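PDB 2NYK: M157 from Murid herpesvirus 1, which is an MHC class I-like viral glycoprotein that serves as a ligand for Ly49 receptors of natural killer cells. Local coordinates for residues F19-V27 with R37-R45; L171-V182 with C194-V202. The protein carries 1 engineered substitution. All blocks are in the same frame, centred on the assembly; numbering follows the deposited sequence.

Contact 1. Residues F19-V27 with R37-R45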
# COMPACT_ATOMS: atom_id res chain seq x y z
N PHE A 19 9.51 6.51 15.76
CA PHE A 19 8.38 6.11 14.94
C PHE A 19 8.61 4.80 14.17
O PHE A 19 9.50 4.72 13.32
CB PHE A 19 7.98 7.23 13.99
CG PHE A 19 6.74 6.94 13.21
CD1 PHE A 19 5.51 6.79 13.86
CD2 PHE A 19 6.79 6.80 11.83
CE1 PHE A 19 4.35 6.51 13.14
CE2 PHE A 19 5.65 6.53 11.11
CZ PHE A 19 4.43 6.38 11.75
N THR A 20 7.81 3.78 14.49
CA THR A 20 7.89 2.47 13.86
C THR A 20 6.91 2.33 12.70
O THR A 20 5.76 2.81 12.76
CB THR A 20 7.65 1.34 14.92
OG1 THR A 20 8.69 1.39 15.91
CG2 THR A 20 7.63 -0.06 14.28
N PHE A 21 7.37 1.71 11.62
CA PHE A 21 6.55 1.48 10.43
C PHE A 21 7.23 0.51 9.47
O PHE A 21 8.39 0.19 9.65
CB PHE A 21 6.18 2.79 9.72
CG PHE A 21 7.32 3.47 8.97
CD1 PHE A 21 7.50 3.26 7.61
CD2 PHE A 21 8.18 4.36 9.63
CE1 PHE A 21 8.55 3.89 6.92
CE2 PHE A 21 9.20 5.03 8.96
CZ PHE A 21 9.40 4.80 7.59
N THR A 22 6.49 0.04 8.48
CA THR A 22 7.01 -0.91 7.51
C THR A 22 6.93 -0.28 6.12
O THR A 22 6.11 0.62 5.87
CB THR A 22 6.22 -2.26 7.51
OG1 THR A 22 4.94 -2.08 6.89
CG2 THR A 22 6.01 -2.78 8.95
N MET A 23 7.83 -0.72 5.24
CA MET A 23 7.84 -0.33 3.86
C MET A 23 8.02 -1.59 3.04
O MET A 23 8.80 -2.50 3.42
CB MET A 23 8.97 0.67 3.58
CG MET A 23 8.92 1.30 2.18
SD MET A 23 9.88 2.87 2.04
CE MET A 23 9.80 3.47 3.72
N GLU A 24 7.27 -1.68 1.94
CA GLU A 24 7.30 -2.86 1.09
C GLU A 24 7.73 -2.41 -0.27
O GLU A 24 7.07 -1.55 -0.88
CB GLU A 24 5.93 -3.54 1.05
CG GLU A 24 5.37 -4.02 2.45
CD GLU A 24 4.85 -2.89 3.36
OE1 GLU A 24 4.19 -1.95 2.88
OE2 GLU A 24 5.12 -2.93 4.57
N PHE A 25 8.84 -2.95 -0.75
CA PHE A 25 9.38 -2.62 -2.06
C PHE A 25 9.11 -3.82 -2.94
O PHE A 25 9.47 -4.95 -2.57
CB PHE A 25 10.90 -2.41 -1.97
CG PHE A 25 11.32 -1.36 -1.01
CD1 PHE A 25 11.43 -0.03 -1.41
CD2 PHE A 25 11.64 -1.70 0.32
CE1 PHE A 25 11.83 0.96 -0.52
CE2 PHE A 25 12.04 -0.75 1.21
CZ PHE A 25 12.16 0.59 0.80
N GLU A 26 8.48 -3.61 -4.09
CA GLU A 26 8.17 -4.74 -4.95
C GLU A 26 8.52 -4.46 -6.41
O GLU A 26 8.26 -3.37 -6.92
CB GLU A 26 6.69 -5.09 -4.81
CG GLU A 26 6.23 -6.24 -5.71
CD GLU A 26 4.86 -6.76 -5.29
OE1 GLU A 26 4.23 -7.49 -6.07
OE2 GLU A 26 4.40 -6.44 -4.19
N VAL A 27 9.09 -5.44 -7.09
CA VAL A 27 9.39 -5.30 -8.50
C VAL A 27 8.96 -6.56 -9.23
O VAL A 27 9.24 -7.67 -8.77
CB VAL A 27 10.91 -5.05 -8.77
CG1 VAL A 27 11.17 -4.94 -10.27
CG2 VAL A 27 11.38 -3.78 -8.07
N ARG A 37 7.40 -1.36 -10.67
CA ARG A 37 8.08 -1.13 -9.39
C ARG A 37 7.12 -0.35 -8.52
O ARG A 37 6.50 0.61 -8.98
CB ARG A 37 9.35 -0.29 -9.59
CG ARG A 37 10.48 -1.02 -10.30
CD ARG A 37 11.44 -0.00 -10.90
NE ARG A 37 10.92 0.58 -12.13
CZ ARG A 37 11.36 1.71 -12.69
NH1 ARG A 37 12.33 2.43 -12.12
NH2 ARG A 37 10.82 2.11 -13.83
N THR A 38 7.01 -0.74 -7.25
CA THR A 38 6.09 -0.07 -6.33
C THR A 38 6.64 0.05 -4.92
O THR A 38 7.51 -0.72 -4.50
CB THR A 38 4.71 -0.79 -6.22
OG1 THR A 38 4.89 -2.07 -5.60
CG2 THR A 38 4.05 -0.96 -7.56
N ILE A 39 6.13 1.04 -4.20
CA ILE A 39 6.47 1.22 -2.80
C ILE A 39 5.15 1.35 -2.08
O ILE A 39 4.29 2.13 -2.51
CB ILE A 39 7.32 2.47 -2.54
CG1 ILE A 39 8.67 2.41 -3.28
CG2 ILE A 39 7.58 2.66 -1.01
CD1 ILE A 39 9.39 3.71 -3.18
N SER A 40 5.01 0.63 -0.97
CA SER A 40 3.85 0.71 -0.10
C SER A 40 4.42 0.93 1.30
O SER A 40 5.61 0.67 1.53
CB SER A 40 3.08 -0.61 -0.13
OG SER A 40 2.93 -1.05 -1.49
N VAL A 41 3.57 1.36 2.23
CA VAL A 41 4.02 1.53 3.59
C VAL A 41 2.97 0.91 4.47
O VAL A 41 1.79 0.90 4.11
CB VAL A 41 4.21 3.01 4.00
CG1 VAL A 41 5.27 3.69 3.11
CG2 VAL A 41 2.88 3.75 3.93
N ASP A 42 3.42 0.41 5.61
CA ASP A 42 2.55 -0.21 6.62
C ASP A 42 1.64 -1.29 6.07
O ASP A 42 0.48 -1.40 6.48
CB ASP A 42 1.78 0.87 7.39
CG ASP A 42 2.64 1.50 8.45
OD1 ASP A 42 3.67 0.89 8.77
OD2 ASP A 42 2.29 2.58 8.97
N ASN A 43 2.19 -2.07 5.15
CA ASN A 43 1.47 -3.18 4.51
C ASN A 43 0.13 -2.75 3.86
O ASN A 43 -0.83 -3.51 3.83
CB ASN A 43 1.30 -4.35 5.50
CG ASN A 43 1.03 -5.67 4.81
OD1 ASN A 43 1.55 -5.96 3.71
ND2 ASN A 43 0.20 -6.48 5.44
N GLY A 44 0.09 -1.52 3.32
CA GLY A 44 -1.13 -1.01 2.68
C GLY A 44 -0.99 -1.02 1.18
O GLY A 44 -0.12 -1.69 0.65
N ARG A 45 -1.82 -0.24 0.49
CA ARG A 45 -1.74 -0.17 -0.97
C ARG A 45 -0.51 0.64 -1.36
O ARG A 45 0.04 1.36 -0.54
CB ARG A 45 -2.98 0.55 -1.54
CG ARG A 45 -4.30 0.29 -0.79
CD ARG A 45 -4.83 -1.15 -0.91
NE ARG A 45 -5.04 -1.56 -2.31
CZ ARG A 45 -6.15 -1.36 -3.04
NH1 ARG A 45 -7.23 -0.72 -2.56
NH2 ARG A 45 -6.17 -1.80 -4.30
O HOH W 1 3.37 2.88 11.66
O HOH W 2 4.97 -2.24 -2.99
O HOH W 3 2.04 -3.59 0.96
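Residues M23 to V27 pair with R37 to V41 as antiparallel strands of a beta hairpin, in the sheet that forms the floor of the MHC class I-like platform. E24 pairs with S40 and E26 with T38 through reciprocal backbone hydrogen bonds. M23, F25, I39 and V41 share the face beneath helices 71-90 and 157-173, where apolar groups belong: I39 CG2 meets M23 CG at 3.7 Å, and the I39 and F25 side chains lie side by side, I39 CG1 4.1 Å from F25 CD1.

Past V41, D42 takes over the pairing. Its OD1 accepts from T22 N at 3.0 Å, nearly along the C-O axis, and D42 N returns a bond to T22 O at 2.7 Å. D42 and N43 both have positive phi, which Asp and Asn tolerate well. On the opposite face the E24 chain bends at chi2 (75°), bringing its carboxylate to N43 N, which gives weak bonds to both oxygens. One water joins E24 O, T38 OG1 and S40 OG, and E26 reaches R100 in a salt bridge. The pair is thus two-sided: mainly apolar around M23, F25, I39 and V41, polar and hydrated around E24, E26, T38 and S40.

Contact 2. Residues L171-V182 with C194-V202. With FUC (alpha-L-fucopyranose), chain B; NAG (2-acetamido-2-deoxy-beta-D-glucopyranose), chain C; NAG (2-acetamido-2-deoxy-beta-D-glucopyranose), chain D.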
# COMPACT_ATOMS: atom_id res chain seq x y z
N LEU A 171 -0.88 9.25 6.62
CA LEU A 171 -1.64 8.13 6.06
C LEU A 171 -2.45 7.36 7.12
O LEU A 171 -3.55 6.90 6.87
CB LEU A 171 -0.70 7.20 5.28
CG LEU A 171 -0.23 7.73 3.92
CD1 LEU A 171 0.80 6.80 3.30
CD2 LEU A 171 -1.40 7.94 2.96
N LYS A 172 -1.90 7.26 8.34
CA LYS A 172 -2.63 6.61 9.43
C LYS A 172 -3.83 7.45 9.80
O LYS A 172 -4.93 6.95 9.90
CB LYS A 172 -1.76 6.38 10.68
CG LYS A 172 -0.38 5.76 10.49
CD LYS A 172 0.20 5.26 11.84
CE LYS A 172 0.24 6.39 12.90
NZ LYS A 172 0.69 5.99 14.29
N GLN A 173 -3.61 8.75 10.01
CA GLN A 173 -4.72 9.64 10.40
C GLN A 173 -5.82 9.77 9.34
O GLN A 173 -6.98 9.95 9.67
CB GLN A 173 -4.17 11.00 10.79
CG GLN A 173 -3.22 10.89 11.98
CD GLN A 173 -2.87 12.23 12.56
OE1 GLN A 173 -2.52 13.16 11.84
NE2 GLN A 173 -2.95 12.33 13.89
N LEU A 174 -5.45 9.64 8.08
CA LEU A 174 -6.40 9.68 6.96
C LEU A 174 -7.22 8.39 6.88
O LEU A 174 -8.21 8.32 6.15
CB LEU A 174 -5.65 9.91 5.66
CG LEU A 174 -5.11 11.33 5.49
CD1 LEU A 174 -4.22 11.45 4.27
CD2 LEU A 174 -6.26 12.31 5.42
N ALA A 175 -6.78 7.40 7.63
CA ALA A 175 -7.42 6.09 7.70
C ALA A 175 -8.45 6.04 8.83
O ALA A 175 -9.21 5.07 8.95
CB ALA A 175 -6.36 5.01 7.90
N TYR A 176 -8.48 7.08 9.66
CA TYR A 176 -9.44 7.15 10.77
C TYR A 176 -10.87 7.15 10.27
O TYR A 176 -11.14 7.56 9.14
CB TYR A 176 -9.20 8.40 11.63
CG TYR A 176 -7.92 8.37 12.44
CD1 TYR A 176 -7.14 7.22 12.50
CD2 TYR A 176 -7.52 9.47 13.17
CE1 TYR A 176 -5.98 7.18 13.24
CE2 TYR A 176 -6.35 9.44 13.92
CZ TYR A 176 -5.59 8.29 13.95
OH TYR A 176 -4.43 8.24 14.70
N MET A 177 -11.80 6.68 11.11
CA MET A 177 -13.20 6.63 10.74
C MET A 177 -13.74 8.01 10.32
O MET A 177 -14.46 8.13 9.33
CB MET A 177 -14.02 6.07 11.91
CG MET A 177 -15.43 5.65 11.57
SD MET A 177 -16.38 5.20 13.04
CE MET A 177 -15.37 3.91 13.77
N ASN A 178 -13.36 9.03 11.06
CA ASN A 178 -13.86 10.38 10.81
C ASN A 178 -13.22 11.09 9.61
O ASN A 178 -13.53 12.24 9.34
CB ASN A 178 -13.77 11.26 12.07
CG ASN A 178 -12.36 11.35 12.64
OD1 ASN A 178 -11.38 10.92 12.01
ND2 ASN A 178 -12.25 11.94 13.84
N ALA A 179 -12.34 10.39 8.88
CA ALA A 179 -11.72 10.91 7.65
C ALA A 179 -12.22 10.10 6.46
O ALA A 179 -11.84 10.33 5.30
CB ALA A 179 -10.19 10.85 7.75
N THR A 180 -13.13 9.18 6.75
CA THR A 180 -13.69 8.26 5.76
C THR A 180 -15.05 8.76 5.26
O THR A 180 -15.94 9.03 6.06
CB THR A 180 -13.81 6.85 6.37
OG1 THR A 180 -12.53 6.47 6.93
CG2 THR A 180 -14.23 5.83 5.31
N GLU A 181 -15.21 8.90 3.95
CA GLU A 181 -16.46 9.44 3.41
C GLU A 181 -17.29 8.30 2.86
O GLU A 181 -16.74 7.40 2.26
CB GLU A 181 -16.18 10.49 2.34
CG GLU A 181 -15.29 11.64 2.87
CD GLU A 181 -14.76 12.54 1.77
OE1 GLU A 181 -14.65 12.10 0.60
OE2 GLU A 181 -14.46 13.72 2.09
N VAL A 182 -18.62 8.35 3.07
CA VAL A 182 -19.55 7.27 2.70
C VAL A 182 -20.84 7.80 2.07
O VAL A 182 -21.57 8.59 2.66
CB VAL A 182 -19.86 6.35 3.92
CG1 VAL A 182 -20.79 5.20 3.51
CG2 VAL A 182 -18.57 5.81 4.50
N CYS A 194 -23.31 1.63 -1.82
CA CYS A 194 -22.46 2.23 -0.80
C CYS A 194 -21.07 2.46 -1.36
O CYS A 194 -20.36 1.50 -1.70
CB CYS A 194 -22.41 1.35 0.45
SG CYS A 194 -21.67 2.21 1.84
N VAL A 195 -20.69 3.73 -1.49
CA VAL A 195 -19.40 4.12 -2.02
C VAL A 195 -18.58 4.72 -0.88
O VAL A 195 -18.95 5.75 -0.30
CB VAL A 195 -19.52 5.16 -3.16
CG1 VAL A 195 -18.15 5.55 -3.68
CG2 VAL A 195 -20.43 4.65 -4.29
N VAL A 196 -17.47 4.06 -0.55
CA VAL A 196 -16.58 4.53 0.51
C VAL A 196 -15.27 5.05 -0.07
O VAL A 196 -14.60 4.33 -0.79
CB VAL A 196 -16.34 3.41 1.55
CG1 VAL A 196 -15.39 3.87 2.66
CG2 VAL A 196 -17.67 2.98 2.16
N THR A 197 -14.93 6.31 0.26
CA THR A 197 -13.74 7.02 -0.20
C THR A 197 -12.77 7.27 0.94
O THR A 197 -13.14 7.78 2.02
CB THR A 197 -14.13 8.39 -0.86
OG1 THR A 197 -15.10 8.15 -1.89
CG2 THR A 197 -12.91 9.07 -1.48
N SER A 198 -11.51 6.90 0.71
CA SER A 198 -10.46 7.11 1.69
C SER A 198 -9.25 7.67 1.01
O SER A 198 -8.88 7.25 -0.08
CB SER A 198 -10.11 5.78 2.36
OG SER A 198 -9.02 5.92 3.24
N ARG A 199 -8.60 8.63 1.67
CA ARG A 199 -7.40 9.21 1.15
C ARG A 199 -6.18 8.52 1.76
O ARG A 199 -5.08 9.01 1.64
CB ARG A 199 -7.37 10.72 1.42
CG ARG A 199 -8.54 11.47 0.75
CD ARG A 199 -8.25 12.95 0.57
NE ARG A 199 -7.81 13.59 1.81
CZ ARG A 199 -7.27 14.81 1.90
NH1 ARG A 199 -7.11 15.55 0.81
NH2 ARG A 199 -6.90 15.30 3.08
N SER A 200 -6.39 7.39 2.42
CA SER A 200 -5.30 6.62 2.96
C SER A 200 -5.07 5.37 2.11
O SER A 200 -5.93 4.98 1.31
CB SER A 200 -5.59 6.24 4.42
OG SER A 200 -4.52 5.46 4.94
N ASN A 201 -3.89 4.77 2.25
CA ASN A 201 -3.57 3.51 1.57
C ASN A 201 -3.87 2.33 2.48
O ASN A 201 -3.59 1.19 2.12
CB ASN A 201 -2.11 3.49 1.11
CG ASN A 201 -1.14 3.31 2.29
OD1 ASN A 201 -1.30 3.98 3.34
ND2 ASN A 201 -0.17 2.38 2.16
N VAL A 202 -4.41 2.60 3.66
CA VAL A 202 -4.74 1.55 4.61
C VAL A 202 -5.89 0.70 4.03
O VAL A 202 -6.90 1.26 3.58
CB VAL A 202 -5.12 2.14 6.00
CG1 VAL A 202 -5.70 1.08 6.89
CG2 VAL A 202 -3.87 2.76 6.69
C1 FUC B . -10.68 6.89 16.67
C2 FUC B . -11.37 5.96 15.67
C3 FUC B . -10.52 5.90 14.40
C4 FUC B . -9.14 5.34 14.75
C5 FUC B . -8.50 6.20 15.85
C6 FUC B . -7.17 5.62 16.35
O2 FUC B . -12.67 6.42 15.36
O3 FUC B . -11.18 5.16 13.39
O4 FUC B . -9.25 3.99 15.16
O5 FUC B . -9.38 6.38 16.96
C1 NAG C . -10.97 11.78 14.52
C2 NAG C . -10.85 13.05 15.38
C3 NAG C . -9.66 12.97 16.34
C4 NAG C . -9.71 11.68 17.19
C5 NAG C . -9.94 10.47 16.27
C6 NAG C . -10.18 9.18 17.05
C7 NAG C . -11.76 15.11 14.45
C8 NAG C . -11.71 16.06 13.29
N2 NAG C . -10.74 14.26 14.57
O3 NAG C . -9.62 14.11 17.18
O4 NAG C . -8.48 11.57 17.90
O5 NAG C . -11.06 10.68 15.42
O6 NAG C . -10.71 8.24 16.15
O7 NAG C . -12.72 15.15 15.24
C1 NAG D . -8.67 11.35 19.31
C2 NAG D . -7.36 10.78 19.87
C3 NAG D . -7.38 10.66 21.39
C4 NAG D . -7.92 11.93 22.04
C5 NAG D . -9.27 12.30 21.41
C6 NAG D . -9.86 13.56 22.05
C7 NAG D . -5.88 9.23 18.71
C8 NAG D . -4.96 8.29 19.48
N2 NAG D . -7.07 9.49 19.25
O3 NAG D . -6.06 10.43 21.85
O4 NAG D . -8.01 11.76 23.45
O5 NAG D . -9.06 12.51 20.02
O6 NAG D . -10.26 14.47 21.03
O7 NAG D . -5.51 9.71 17.63
O HOH W 4 -9.25 9.81 4.21
O HOH W 5 -10.32 6.80 5.58
O HOH W 6 -12.03 10.35 2.52
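Pairing of E181 with T197 and V182 with V196 starts the hairpin 181-186/192-198 of the C-terminal sheet domain, probably the counterpart of the immunoglobulin-like alpha3 domain of class I molecules. E181 N reaches T197 O at 3.0 Å, and T197 N returns the bond to E181 O. Beta-branched V182 and V196 suit the strands and lie side by side, while V182 CG1 also touches C194 SG at 3.5 Å.

Beyond the strands, the chain entering from helix 157-173 packs against residues 199-202. S200 OG, anti to its own N (chi1 179°), donates to L171 O at 2.6 Å and accepts from V202 N, an ST turn; S198 OG and S200 N form a second. Small A175 fits close, its CB 3.6 Å from V202 CG2, and L174 CD1 rests on R199 O. A water donates to L174 O and T180 OG1 and also bonds S198 OG.

The bend between carries an N-linked glycan on N178. Q173 CA lies over the centre of one face of the Y176 ring and fucose C5 over the opposite face, offset toward the rim, and M177 N bonds the fucose O3 at 2.8 Å.

Strands 262-267 and 227-233 flank the hairpin, K262 forming a salt bridge with E181; F204 and V206 of strand 204-208 pack on V196, C241 closes the disulfide to C194, and helix 157-173 leads in at L171.

How the contacts relate
Both contacts are mostly buried and involve an antiparallel hairpin, but in different sheets. The centre of contact 1, within the platform, is about 6 Å from the centre of the chain, that of contact 2, where a platform helix meets the second sheet, about 14 Å. The first rests on regular strand pairing; the second has two bridges, and beyond them serine hydroxyls and waters link L171 and the bend to residues 198-202, with sugar on the surface. They meet at N201: its ND2 probably bonds V41 O at 3.1 Å and its O R45 N at 2.8 Å. N201 ties the second domain to the platform floor, while L171 CD1 packs on V41 CG2, helix against floor.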